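PDB 4X7R: TarM from Staphylococcus aureus subsp. aureus 21178, which belongs to the GT-B clan of glycosyltransferases, with two parallel-sheet Rossmann-like domains facing each other across a ligand-binding cleft. Local coordinates for residues 250-254 and 424-428; 302-306 and 404-408; 419-424 and 439-445. The protein carries 1 engineered substitution. All coordinates share one frame; numbering follows the deposited sequence.

Contacts 1 and 2 are buried and lie around the same bound group, 3YW, their centres about 12 Å apart; contact 3 is only partly buried and sits further from the middle of the chain, at the edge of the six-stranded sheet. Contacts 1 and 3 share Ile424, because the loop leaving strand 419-422 serves both, and contact 2 lies, along the chain, inside the loop that contact 1 closes. Chemistry follows position. At the cleft, side-chain amides meet backbone groups and a hydroxyl, and in contact 2 amide N-H groups also hold the ligands; at the sheet edge, backbone ladder bonds and apolar side chains dominate.

Contact 1 (250-254 and 424-428); sequences VNHHE and IKYGP. With 3YW ((2S)-2,3-dihydroxypropyl 2-acetamido-2-deoxy-alpha-D-glucopyranoside), chain F.
The GT-B cleft is spanned here by Asn251, from the loop after strand 243-247 of the seven-stranded parallel sheet, and by Lys425 and Tyr426, from the loop after strand 419-422 of the six-stranded one. The backbones stay apart, CA of Asn251 lying 6.6 Å from CA of Tyr426, so side chains have to reach across. With CG of Asn251 anti to the backbone N (chi1 -176°), the amide extends across the gap and ND2 of Asn251 donates to O of Lys425 at 3.0 Å. The bond is moderately straight (155° at the hydrogen), but the donor stands above the carbonyl plane rather than on a lone pair. The opposite end of the amide is held from its own segment: OD1 of Asn251 accepts from N of His253 at 3.0 Å, forming an Asx turn, and from ND1 of His253 at 2.8 Å, this second donor lying in the carbonyl plane on a lone pair. Three bonds thus fix which amide atom faces which way.

The Tyr426 side chain crosses that of Asn251 at about a right angle, its CE2 3.7 Å from CG of Asn251, with ring and amide planes 40° apart. The peptide bond before Tyr426 is cis, and CB of Lys425 lies over the centre of one ring face. At the tip, OH of Tyr426 meets the edges of two imidazoles, 3.5 Å from CE1 of His252; its hydrogen-bond partner is Asp289, which also forms a salt bridge with Lys425. Val250 faces the ligand, CG1 3.3 Å from O7 of 3YW. Loops from two Rossmann-like domains meeting beside a bound ligand are typical of the interdomain cleft of GT-B proteins.

Contact 2 (302-306 and 404-408); sequences ISNFV and GQGLS. With 3YW ((2S)-2,3-dihydroxypropyl 2-acetamido-2-deoxy-alpha-D-glucopyranoside), chain F; UDP (uridine-5'-diphosphate), chain E.
The closest CA atoms of the two segments, those of Ser303 and Gln405, are 7.9 Å apart, and the chain turns through Gly406, at the N-cap of helix 407-414, with a positive phi (106°) that suits glycine. The gap is crossed by Gln405, whose side chain is extended, and its amide is gripped at both ends. NE2 of Gln405 donates to OG of Ser303 at 3.0 Å, almost straight (172°) and in the plane of the amide; that hydroxyl in turn donates to O of Asn304 at 2.8 Å. OE1 of Gln405 accepts N of Asn304 at 3.1 Å on an in-plane lone pair, and a weak bond from ND2 of the same asparagine adds to it. The two amide side chains run antiparallel to one another, their planes 38° apart. The amide of Asn304 also makes weak bonds to O6 of 3YW, while CD2 of Leu407 packs against CB and ND2 of Asn304.

The turn itself presents a row of backbone N-H groups to the ligands. N of Gln405 reaches O3 of 3YW at 3.0 Å, and N of Gly406 reaches O4 of 3YW at 3.1 Å. At the start of the helix, N of Leu407 binds O1A of UDP at 2.9 Å and N of Ser408 binds O2A of UDP at 3.0 Å, where the helix dipole would probably favour the phosphate. Glu403 and Glu411, each hydrogen-bonded to one of the ligands, flank this turn with the spacing of the EX7E motif known from GT-B glycosyltransferases.

Contact 3 (419-424 and 439-445); sequences VVAFDI and YLIENHN
Phe422 runs from strand 419-422 over the turn that follows strand 438-441. CB of Phe422 begins 3.8 Å from OD1 of Asn443. CG, anti to the carbonyl carbon (chi1 -76°), keeps that same oxygen as neighbour, and CD2 of Phe422 comes to 3.7 Å from OD1 of Asn443. Along the other edge of the ring, CD1 and CE1 have CG2 of Ile441 in plane, while CD1 of Phe422 also lies 3.7 Å from O of Glu442. Toward the tip the backbone of the turn takes over: N of His444 sits over the centre of one face, 3.8 Å from CE1 of Phe422, and CZ lies near both N and CA of His444. O of Asn445 meets the ring at its edge.

That turn, Glu442 to Asn445, is type II, closed by N of Asn445 donating to O of Glu442, and OD1 of Asn445, at the N-cap of helix 446-457, takes the backbone N of Asp448. The strands belong to a beta-alpha-beta unit built on strand 419-422, helix 428-431 and strand 438-441, the last being the outermost of the six-stranded parallel sheet. Their short axes diverge by 21°, and the parallel ladder alternates donors and acceptors: N of Tyr439 to O of Val419, N of Ala421 to O of Tyr439, N of Ile441 to O of Ala421 at 2.7 Å, and N of Asp423 to O of Ile441. Val420 shares the sheet face of Phe422 and Ile441, its CG1 3.8 Å from CG1 of Ile441, and helix 446-457 packs on Val420 and Ile441 on this face. Beyond the ladder, CG2 of Ile424 rests 3.6 Å from CG of Asn443, whose ND2 is bonded to Gln401.

Contact 1 (250-254 and 424-428)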
loop_
_atom_site.group_PDB
_atom_site.type_symbol
_atom_site.label_atom_id
_atom_site.label_comp_id
_atom_site.label_asym_id
_atom_site.label_seq_id
_atom_site.Cartn_x
_atom_site.Cartn_y
_atom_site.Cartn_z
ATOM N N VAL A 250 -6.381 -10.214 -3.207
ATOM C CA VAL A 250 -5.660 -10.757 -4.375
ATOM C C VAL A 250 -6.128 -12.160 -4.772
ATOM O O VAL A 250 -6.790 -12.848 -4.001
ATOM C CB VAL A 250 -4.117 -10.774 -4.080
ATOM C CG1 VAL A 250 -3.570 -9.377 -3.736
ATOM C CG2 VAL A 250 -3.787 -11.739 -2.934
ATOM N N ASN A 251 -5.674 -12.613 -5.928
ATOM C CA ASN A 251 -5.849 -13.990 -6.328
ATOM C C ASN A 251 -4.959 -14.780 -5.321
ATOM O O ASN A 251 -3.778 -14.450 -5.136
ATOM C CB ASN A 251 -5.389 -14.188 -7.788
ATOM C CG ASN A 251 -5.631 -15.578 -8.324
ATOM O OD1 ASN A 251 -5.535 -16.565 -7.592
ATOM N ND2 ASN A 251 -5.932 -15.699 -9.618
ATOM N N HIS A 252 -5.566 -15.754 -4.606
ATOM C CA HIS A 252 -4.913 -16.531 -3.555
ATOM C C HIS A 252 -3.875 -17.543 -4.088
ATOM O O HIS A 252 -3.136 -18.135 -3.302
ATOM C CB HIS A 252 -5.958 -17.208 -2.674
ATOM C CG HIS A 252 -6.808 -18.180 -3.438
ATOM N ND1 HIS A 252 -7.636 -17.758 -4.480
ATOM C CD2 HIS A 252 -6.919 -19.522 -3.305
ATOM C CE1 HIS A 252 -8.199 -18.859 -4.952
ATOM N NE2 HIS A 252 -7.800 -19.947 -4.272
ATOM N N HIS A 253 -3.810 -17.752 -5.402
ATOM C CA HIS A 253 -2.789 -18.647 -5.934
ATOM C C HIS A 253 -1.481 -17.863 -6.035
ATOM O O HIS A 253 -1.499 -16.626 -6.204
ATOM C CB HIS A 253 -3.141 -19.162 -7.337
ATOM C CG HIS A 253 -4.393 -19.964 -7.404
ATOM N ND1 HIS A 253 -5.636 -19.352 -7.605
ATOM C CD2 HIS A 253 -4.558 -21.307 -7.409
ATOM C CE1 HIS A 253 -6.519 -20.339 -7.677
ATOM N NE2 HIS A 253 -5.920 -21.535 -7.568
ATOM N N GLU A 254 -0.351 -18.585 -5.958
ATOM C CA GLU A 254 0.969 -17.994 -6.132
ATOM C C GLU A 254 1.096 -17.487 -7.572
ATOM O O GLU A 254 0.665 -18.157 -8.525
ATOM C CB GLU A 254 2.085 -19.010 -5.827
ATOM C CG GLU A 254 2.457 -19.071 -4.356
ATOM C CD GLU A 254 3.452 -18.043 -3.855
ATOM O OE1 GLU A 254 3.241 -16.827 -4.071
ATOM O OE2 GLU A 254 4.428 -18.460 -3.194
ATOM N N ILE A 424 -8.697 -12.810 -17.056
ATOM C CA ILE A 424 -7.945 -13.506 -16.000
ATOM C C ILE A 424 -8.757 -13.585 -14.677
ATOM O O ILE A 424 -9.732 -12.856 -14.494
ATOM C CB ILE A 424 -6.545 -12.800 -15.792
ATOM C CG1 ILE A 424 -6.663 -11.285 -15.456
ATOM C CG2 ILE A 424 -5.616 -12.988 -16.993
ATOM C CD1 ILE A 424 -6.820 -10.924 -14.045
ATOM N N LYS A 425 -8.311 -14.426 -13.742
ATOM C CA LYS A 425 -8.903 -14.538 -12.409
ATOM C C LYS A 425 -8.181 -13.497 -11.506
ATOM O O LYS A 425 -6.962 -13.534 -11.384
ATOM C CB LYS A 425 -8.733 -15.967 -11.841
ATOM C CG LYS A 425 -9.709 -17.016 -12.437
ATOM C CD LYS A 425 -9.557 -18.370 -11.694
ATOM C CE LYS A 425 -10.540 -19.444 -12.117
ATOM N NZ LYS A 425 -11.939 -19.211 -11.677
ATOM N N TYR A 426 -8.908 -12.576 -10.844
ATOM C CA TYR A 426 -10.358 -12.402 -10.845
ATOM C C TYR A 426 -10.707 -10.963 -11.127
ATOM O O TYR A 426 -9.926 -10.064 -10.801
ATOM C CB TYR A 426 -10.884 -12.737 -9.446
ATOM C CG TYR A 426 -10.603 -14.155 -9.030
ATOM C CD1 TYR A 426 -11.402 -15.206 -9.483
ATOM C CD2 TYR A 426 -9.527 -14.460 -8.196
ATOM C CE1 TYR A 426 -11.134 -16.519 -9.120
ATOM C CE2 TYR A 426 -9.254 -15.776 -7.816
ATOM C CZ TYR A 426 -10.059 -16.804 -8.290
ATOM O OH TYR A 426 -9.825 -18.106 -7.926
ATOM N N GLY A 427 -11.899 -10.749 -11.669
ATOM C CA GLY A 427 -12.408 -9.407 -11.871
ATOM C C GLY A 427 -12.913 -9.051 -13.245
ATOM O O GLY A 427 -14.099 -8.742 -13.361
ATOM N N PRO A 428 -12.045 -8.981 -14.297
ATOM C CA PRO A 428 -12.511 -8.469 -15.601
ATOM C C PRO A 428 -13.835 -8.982 -16.143
ATOM O O PRO A 428 -14.667 -8.161 -16.497
ATOM C CB PRO A 428 -11.322 -8.723 -16.537
ATOM C CG PRO A 428 -10.155 -8.659 -15.650
ATOM C CD PRO A 428 -10.589 -9.244 -14.330
HETATM O O3A 3YW F . -0.927 -7.295 -1.996
HETATM C C4A 3YW F . -3.629 -4.937 -3.084
HETATM C C5A 3YW F . -2.403 -5.812 -3.176
HETATM O O5 3YW F . -6.608 -4.957 -3.849
HETATM C C6A 3YW F . -2.133 -6.553 -1.890
HETATM C C5 3YW F . -7.445 -4.180 -4.716
HETATM C C6 3YW F . -8.509 -3.559 -3.842
HETATM C C4 3YW F . -7.977 -5.089 -5.822
HETATM O O6 3YW F . -9.274 -4.540 -3.158
HETATM C C3 3YW F . -6.800 -5.530 -6.685
HETATM O O4 3YW F . -8.906 -4.380 -6.635
HETATM O O3 3YW F . -7.214 -6.410 -7.731
HETATM O O7 3YW F . -4.441 -8.452 -6.834
HETATM C C7 3YW F . -3.951 -7.358 -7.094
HETATM C C8 3YW F . -2.756 -7.214 -7.987
HETATM N N2 3YW F . -4.455 -6.223 -6.607
HETATM C C2 3YW F . -5.692 -6.164 -5.844
HETATM C C1 3YW F . -5.455 -5.524 -4.463
HETATM O O1 3YW F . -4.298 -4.748 -4.333
HETATM O O2 3YW F . -1.279 -4.998 -3.510
#

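Contact 2 (302-306 and 404-408)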
loop_
_atom_site.group_PDB
_atom_site.type_symbol
_atom_site.label_atom_id
_atom_site.label_comp_id
_atom_site.label_asym_id
_atom_site.label_seq_id
_atom_site.Cartn_x
_atom_site.Cartn_y
_atom_site.Cartn_z
ATOM N N ILE A 302 -17.850 -9.965 -1.128
ATOM C CA ILE A 302 -18.280 -8.575 -0.985
ATOM C C ILE A 302 -17.354 -7.773 -1.890
ATOM O O ILE A 302 -16.170 -7.714 -1.623
ATOM C CB ILE A 302 -18.317 -8.004 0.485
ATOM C CG1 ILE A 302 -19.079 -8.898 1.466
ATOM C CG2 ILE A 302 -18.892 -6.567 0.498
ATOM C CD1 ILE A 302 -19.105 -8.374 2.922
ATOM N N SER A 303 -17.878 -7.163 -2.935
ATOM C CA SER A 303 -17.121 -6.298 -3.852
ATOM C C SER A 303 -16.530 -5.111 -3.091
ATOM O O SER A 303 -17.099 -4.681 -2.084
ATOM C CB SER A 303 -18.068 -5.705 -4.900
ATOM O OG SER A 303 -17.447 -4.690 -5.679
ATOM N N ASN A 304 -15.456 -4.518 -3.638
ATOM C CA ASN A 304 -14.953 -3.251 -3.109
ATOM C C ASN A 304 -16.062 -2.240 -3.366
ATOM O O ASN A 304 -16.786 -2.360 -4.376
ATOM C CB ASN A 304 -13.759 -2.751 -3.925
ATOM C CG ASN A 304 -12.456 -3.378 -3.560
ATOM O OD1 ASN A 304 -12.101 -3.439 -2.387
ATOM N ND2 ASN A 304 -11.746 -3.894 -4.563
ATOM N N PHE A 305 -16.166 -1.213 -2.493
ATOM C CA PHE A 305 -17.102 -0.129 -2.727
ATOM C C PHE A 305 -16.589 0.621 -3.956
ATOM O O PHE A 305 -15.378 0.673 -4.190
ATOM C CB PHE A 305 -17.136 0.829 -1.537
ATOM C CG PHE A 305 -18.026 0.427 -0.384
ATOM C CD1 PHE A 305 -19.414 0.560 -0.470
ATOM C CD2 PHE A 305 -17.475 -0.060 0.801
ATOM C CE1 PHE A 305 -20.234 0.249 0.627
ATOM C CE2 PHE A 305 -18.294 -0.378 1.891
ATOM C CZ PHE A 305 -19.669 -0.203 1.801
ATOM N N VAL A 306 -17.495 1.201 -4.726
ATOM C CA VAL A 306 -17.145 1.941 -5.930
ATOM C C VAL A 306 -17.579 3.407 -5.807
ATOM O O VAL A 306 -18.681 3.700 -5.326
ATOM C CB VAL A 306 -17.651 1.222 -7.228
ATOM C CG1 VAL A 306 -19.148 1.382 -7.435
ATOM C CG2 VAL A 306 -16.929 1.730 -8.436
ATOM N N GLY A 404 -7.573 -9.366 -7.703
ATOM C CA GLY A 404 -8.631 -9.670 -6.760
ATOM C C GLY A 404 -9.913 -9.138 -7.364
ATOM O O GLY A 404 -10.967 -9.778 -7.294
ATOM N N GLN A 405 -9.814 -7.967 -8.011
ATOM C CA GLN A 405 -10.956 -7.316 -8.692
ATOM C C GLN A 405 -10.496 -6.355 -9.796
ATOM O O GLN A 405 -10.884 -6.532 -10.939
ATOM C CB GLN A 405 -11.882 -6.599 -7.685
ATOM C CG GLN A 405 -13.173 -6.108 -8.319
ATOM C CD GLN A 405 -14.180 -5.615 -7.309
ATOM O OE1 GLN A 405 -13.842 -5.008 -6.292
ATOM N NE2 GLN A 405 -15.453 -5.855 -7.590
ATOM N N GLY A 406 -9.750 -5.303 -9.426
ATOM C CA GLY A 406 -9.228 -4.345 -10.404
ATOM C C GLY A 406 -9.922 -3.007 -10.414
ATOM O O GLY A 406 -10.699 -2.703 -11.318
ATOM N N LEU A 407 -9.603 -2.178 -9.433
ATOM C CA LEU A 407 -10.204 -0.860 -9.311
ATOM C C LEU A 407 -9.884 0.076 -10.462
ATOM O O LEU A 407 -10.749 0.859 -10.811
ATOM C CB LEU A 407 -9.895 -0.208 -7.954
ATOM C CG LEU A 407 -10.474 -0.906 -6.695
ATOM C CD1 LEU A 407 -9.858 -0.305 -5.424
ATOM C CD2 LEU A 407 -12.003 -0.777 -6.644
ATOM N N SER A 408 -8.670 0.017 -11.046
ATOM C CA SER A 408 -8.287 0.910 -12.162
ATOM C C SER A 408 -9.168 0.675 -13.379
ATOM O O SER A 408 -9.637 1.638 -13.990
ATOM C CB SER A 408 -6.817 0.736 -12.530
ATOM O OG SER A 408 -5.993 1.636 -11.810
HETATM O O3A 3YW F . -0.927 -7.295 -1.996
HETATM C C4A 3YW F . -3.629 -4.937 -3.084
HETATM C C5A 3YW F . -2.403 -5.812 -3.176
HETATM O O5 3YW F . -6.608 -4.957 -3.849
HETATM C C6A 3YW F . -2.133 -6.553 -1.890
HETATM C C5 3YW F . -7.445 -4.180 -4.716
HETATM C C6 3YW F . -8.509 -3.559 -3.842
HETATM C C4 3YW F . -7.977 -5.089 -5.822
HETATM O O6 3YW F . -9.274 -4.540 -3.158
HETATM C C3 3YW F . -6.800 -5.530 -6.685
HETATM O O4 3YW F . -8.906 -4.380 -6.635
HETATM O O3 3YW F . -7.214 -6.410 -7.731
HETATM O O7 3YW F . -4.441 -8.452 -6.834
HETATM C C7 3YW F . -3.951 -7.358 -7.094
HETATM C C8 3YW F . -2.756 -7.214 -7.987
HETATM N N2 3YW F . -4.455 -6.223 -6.607
HETATM C C2 3YW F . -5.692 -6.164 -5.844
HETATM C C1 3YW F . -5.455 -5.524 -4.463
HETATM O O1 3YW F . -4.298 -4.748 -4.333
HETATM O O2 3YW F . -1.279 -4.998 -3.510
HETATM N N1 UDP E . -3.307 4.619 -8.484
HETATM C C2 UDP E . -3.237 6.000 -8.462
HETATM N N3 UDP E . -2.195 6.542 -9.178
HETATM C C4 UDP E . -1.223 5.862 -9.877
HETATM C C5 UDP E . -1.328 4.426 -9.815
HETATM C C6 UDP E . -2.345 3.860 -9.137
HETATM O O2 UDP E . -4.037 6.700 -7.855
HETATM O O4 UDP E . -0.367 6.503 -10.514
HETATM C "C1'" UDP E . -4.523 4.006 -7.890
HETATM C "C2'" UDP E . -5.654 3.773 -8.888
HETATM O "O2'" UDP E . -6.449 4.938 -9.038
HETATM C "C3'" UDP E . -6.427 2.641 -8.208
HETATM C "C4'" UDP E . -5.329 1.850 -7.503
HETATM O "O4'" UDP E . -4.193 2.737 -7.371
HETATM O "O3'" UDP E . -7.474 3.035 -7.320
HETATM C "C5'" UDP E . -4.918 0.580 -8.202
HETATM O "O5'" UDP E . -5.981 -0.374 -7.983
HETATM P PA UDP E . -6.065 -1.841 -8.629
HETATM O O1A UDP E . -7.112 -2.613 -7.923
HETATM O O2A UDP E . -6.394 -1.699 -10.123
HETATM O O3A UDP E . -4.672 -2.529 -8.462
HETATM P PB UDP E . -3.711 -2.760 -7.197
HETATM O O1B UDP E . -4.541 -3.028 -5.969
HETATM O O2B UDP E . -2.834 -1.525 -6.962
HETATM O O3B UDP E . -2.844 -3.976 -7.460
#

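Contact 3 (419-424 and 439-445)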
loop_
_atom_site.group_PDB
_atom_site.type_symbol
_atom_site.label_atom_id
_atom_site.label_comp_id
_atom_site.label_asym_id
_atom_site.label_seq_id
_atom_site.Cartn_x
_atom_site.Cartn_y
_atom_site.Cartn_z
ATOM N N VAL A 419 -12.431 -0.635 -21.366
ATOM C CA VAL A 419 -11.263 -1.457 -21.054
ATOM C C VAL A 419 -11.088 -2.595 -22.062
ATOM O O VAL A 419 -12.064 -3.240 -22.458
ATOM C CB VAL A 419 -11.336 -2.001 -19.600
ATOM C CG1 VAL A 419 -10.100 -2.820 -19.249
ATOM C CG2 VAL A 419 -11.520 -0.870 -18.599
ATOM N N VAL A 420 -9.826 -2.817 -22.470
ATOM C CA VAL A 420 -9.339 -3.944 -23.264
ATOM C C VAL A 420 -8.415 -4.701 -22.251
ATOM O O VAL A 420 -7.370 -4.196 -21.842
ATOM C CB VAL A 420 -8.648 -3.522 -24.586
ATOM C CG1 VAL A 420 -8.259 -4.750 -25.407
ATOM C CG2 VAL A 420 -9.569 -2.621 -25.417
ATOM N N ALA A 421 -8.898 -5.838 -21.742
ATOM C CA ALA A 421 -8.235 -6.587 -20.699
ATOM C C ALA A 421 -8.084 -8.065 -20.983
ATOM O O ALA A 421 -8.960 -8.667 -21.602
ATOM C CB ALA A 421 -9.000 -6.411 -19.397
ATOM N N PHE A 422 -6.993 -8.672 -20.461
ATOM C CA PHE A 422 -6.827 -10.115 -20.541
ATOM C C PHE A 422 -7.875 -10.733 -19.599
ATOM O O PHE A 422 -8.033 -10.238 -18.478
ATOM C CB PHE A 422 -5.398 -10.548 -20.143
ATOM C CG PHE A 422 -4.308 -10.315 -21.172
ATOM C CD1 PHE A 422 -4.580 -10.403 -22.533
ATOM C CD2 PHE A 422 -3.002 -10.052 -20.778
ATOM C CE1 PHE A 422 -3.565 -10.215 -23.485
ATOM C CE2 PHE A 422 -1.985 -9.864 -21.730
ATOM C CZ PHE A 422 -2.272 -9.953 -23.077
ATOM N N ASP A 423 -8.646 -11.740 -20.079
ATOM C CA ASP A 423 -9.668 -12.423 -19.280
ATOM C C ASP A 423 -8.950 -13.332 -18.267
ATOM O O ASP A 423 -8.594 -14.464 -18.594
ATOM C CB ASP A 423 -10.646 -13.238 -20.174
ATOM C CG ASP A 423 -11.903 -13.705 -19.435
ATOM O OD1 ASP A 423 -11.924 -13.638 -18.181
ATOM O OD2 ASP A 423 -12.857 -14.141 -20.102
ATOM N N ILE A 424 -8.697 -12.810 -17.056
ATOM C CA ILE A 424 -7.945 -13.506 -16.000
ATOM C C ILE A 424 -8.757 -13.585 -14.677
ATOM O O ILE A 424 -9.732 -12.856 -14.494
ATOM C CB ILE A 424 -6.545 -12.800 -15.792
ATOM C CG1 ILE A 424 -6.663 -11.285 -15.456
ATOM C CG2 ILE A 424 -5.616 -12.988 -16.993
ATOM C CD1 ILE A 424 -6.820 -10.924 -14.045
ATOM N N TYR A 439 -13.648 -5.051 -24.234
ATOM C CA TYR A 439 -13.212 -6.341 -24.761
ATOM C C TYR A 439 -12.462 -7.173 -23.740
ATOM O O TYR A 439 -11.593 -6.650 -23.020
ATOM C CB TYR A 439 -12.348 -6.170 -26.026
ATOM C CG TYR A 439 -13.079 -5.619 -27.235
ATOM C CD1 TYR A 439 -14.085 -6.350 -27.864
ATOM C CD2 TYR A 439 -12.703 -4.404 -27.806
ATOM C CE1 TYR A 439 -14.743 -5.856 -28.993
ATOM C CE2 TYR A 439 -13.332 -3.917 -28.955
ATOM C CZ TYR A 439 -14.363 -4.636 -29.533
ATOM O OH TYR A 439 -14.996 -4.132 -30.645
ATOM N N LEU A 440 -12.808 -8.476 -23.688
ATOM C CA LEU A 440 -12.157 -9.503 -22.874
ATOM C C LEU A 440 -11.282 -10.293 -23.824
ATOM O O LEU A 440 -11.784 -10.943 -24.755
ATOM C CB LEU A 440 -13.174 -10.433 -22.194
ATOM C CG LEU A 440 -13.855 -9.877 -20.954
ATOM C CD1 LEU A 440 -15.009 -10.772 -20.530
ATOM C CD2 LEU A 440 -12.846 -9.660 -19.807
ATOM N N ILE A 441 -9.968 -10.173 -23.645
ATOM C CA ILE A 441 -8.983 -10.829 -24.513
ATOM C C ILE A 441 -8.478 -12.119 -23.880
ATOM O O ILE A 441 -8.194 -12.150 -22.682
ATOM C CB ILE A 441 -7.820 -9.837 -24.845
ATOM C CG1 ILE A 441 -8.321 -8.500 -25.449
ATOM C CG2 ILE A 441 -6.688 -10.471 -25.677
ATOM C CD1 ILE A 441 -9.255 -8.583 -26.668
ATOM N N GLU A 442 -8.348 -13.173 -24.691
ATOM C CA GLU A 442 -7.796 -14.453 -24.269
ATOM C C GLU A 442 -6.399 -14.164 -23.718
ATOM O O GLU A 442 -5.627 -13.459 -24.372
ATOM C CB GLU A 442 -7.736 -15.416 -25.464
ATOM C CG GLU A 442 -7.502 -16.865 -25.079
ATOM C CD GLU A 442 -7.074 -17.776 -26.214
ATOM O OE1 GLU A 442 -7.000 -17.310 -27.375
ATOM O OE2 GLU A 442 -6.801 -18.964 -25.932
ATOM N N ASN A 443 -6.134 -14.583 -22.459
ATOM C CA ASN A 443 -4.874 -14.345 -21.748
ATOM C C ASN A 443 -3.643 -14.720 -22.578
ATOM O O ASN A 443 -3.604 -15.810 -23.160
ATOM C CB ASN A 443 -4.861 -15.058 -20.392
ATOM C CG ASN A 443 -3.682 -14.680 -19.533
ATOM O OD1 ASN A 443 -3.177 -13.570 -19.598
ATOM N ND2 ASN A 443 -3.209 -15.594 -18.713
ATOM N N HIS A 444 -2.658 -13.787 -22.638
ATOM C CA HIS A 444 -1.387 -13.838 -23.387
ATOM C C HIS A 444 -1.516 -13.450 -24.861
ATOM O O HIS A 444 -0.501 -13.123 -25.477
ATOM C CB HIS A 444 -0.645 -15.183 -23.236
ATOM C CG HIS A 444 -0.116 -15.434 -21.860
ATOM N ND1 HIS A 444 -0.772 -16.282 -20.972
ATOM C CD2 HIS A 444 0.982 -14.924 -21.251
ATOM C CE1 HIS A 444 -0.049 -16.265 -19.860
ATOM N NE2 HIS A 444 1.015 -15.460 -19.978
ATOM N N ASN A 445 -2.739 -13.502 -25.434
ATOM C CA ASN A 445 -2.987 -13.186 -26.848
ATOM C C ASN A 445 -2.753 -11.691 -27.159
ATOM O O ASN A 445 -3.707 -10.918 -27.278
ATOM C CB ASN A 445 -4.386 -13.660 -27.283
ATOM C CG ASN A 445 -4.554 -13.840 -28.771
ATOM O OD1 ASN A 445 -3.833 -13.252 -29.584
ATOM N ND2 ASN A 445 -5.560 -14.617 -29.161
#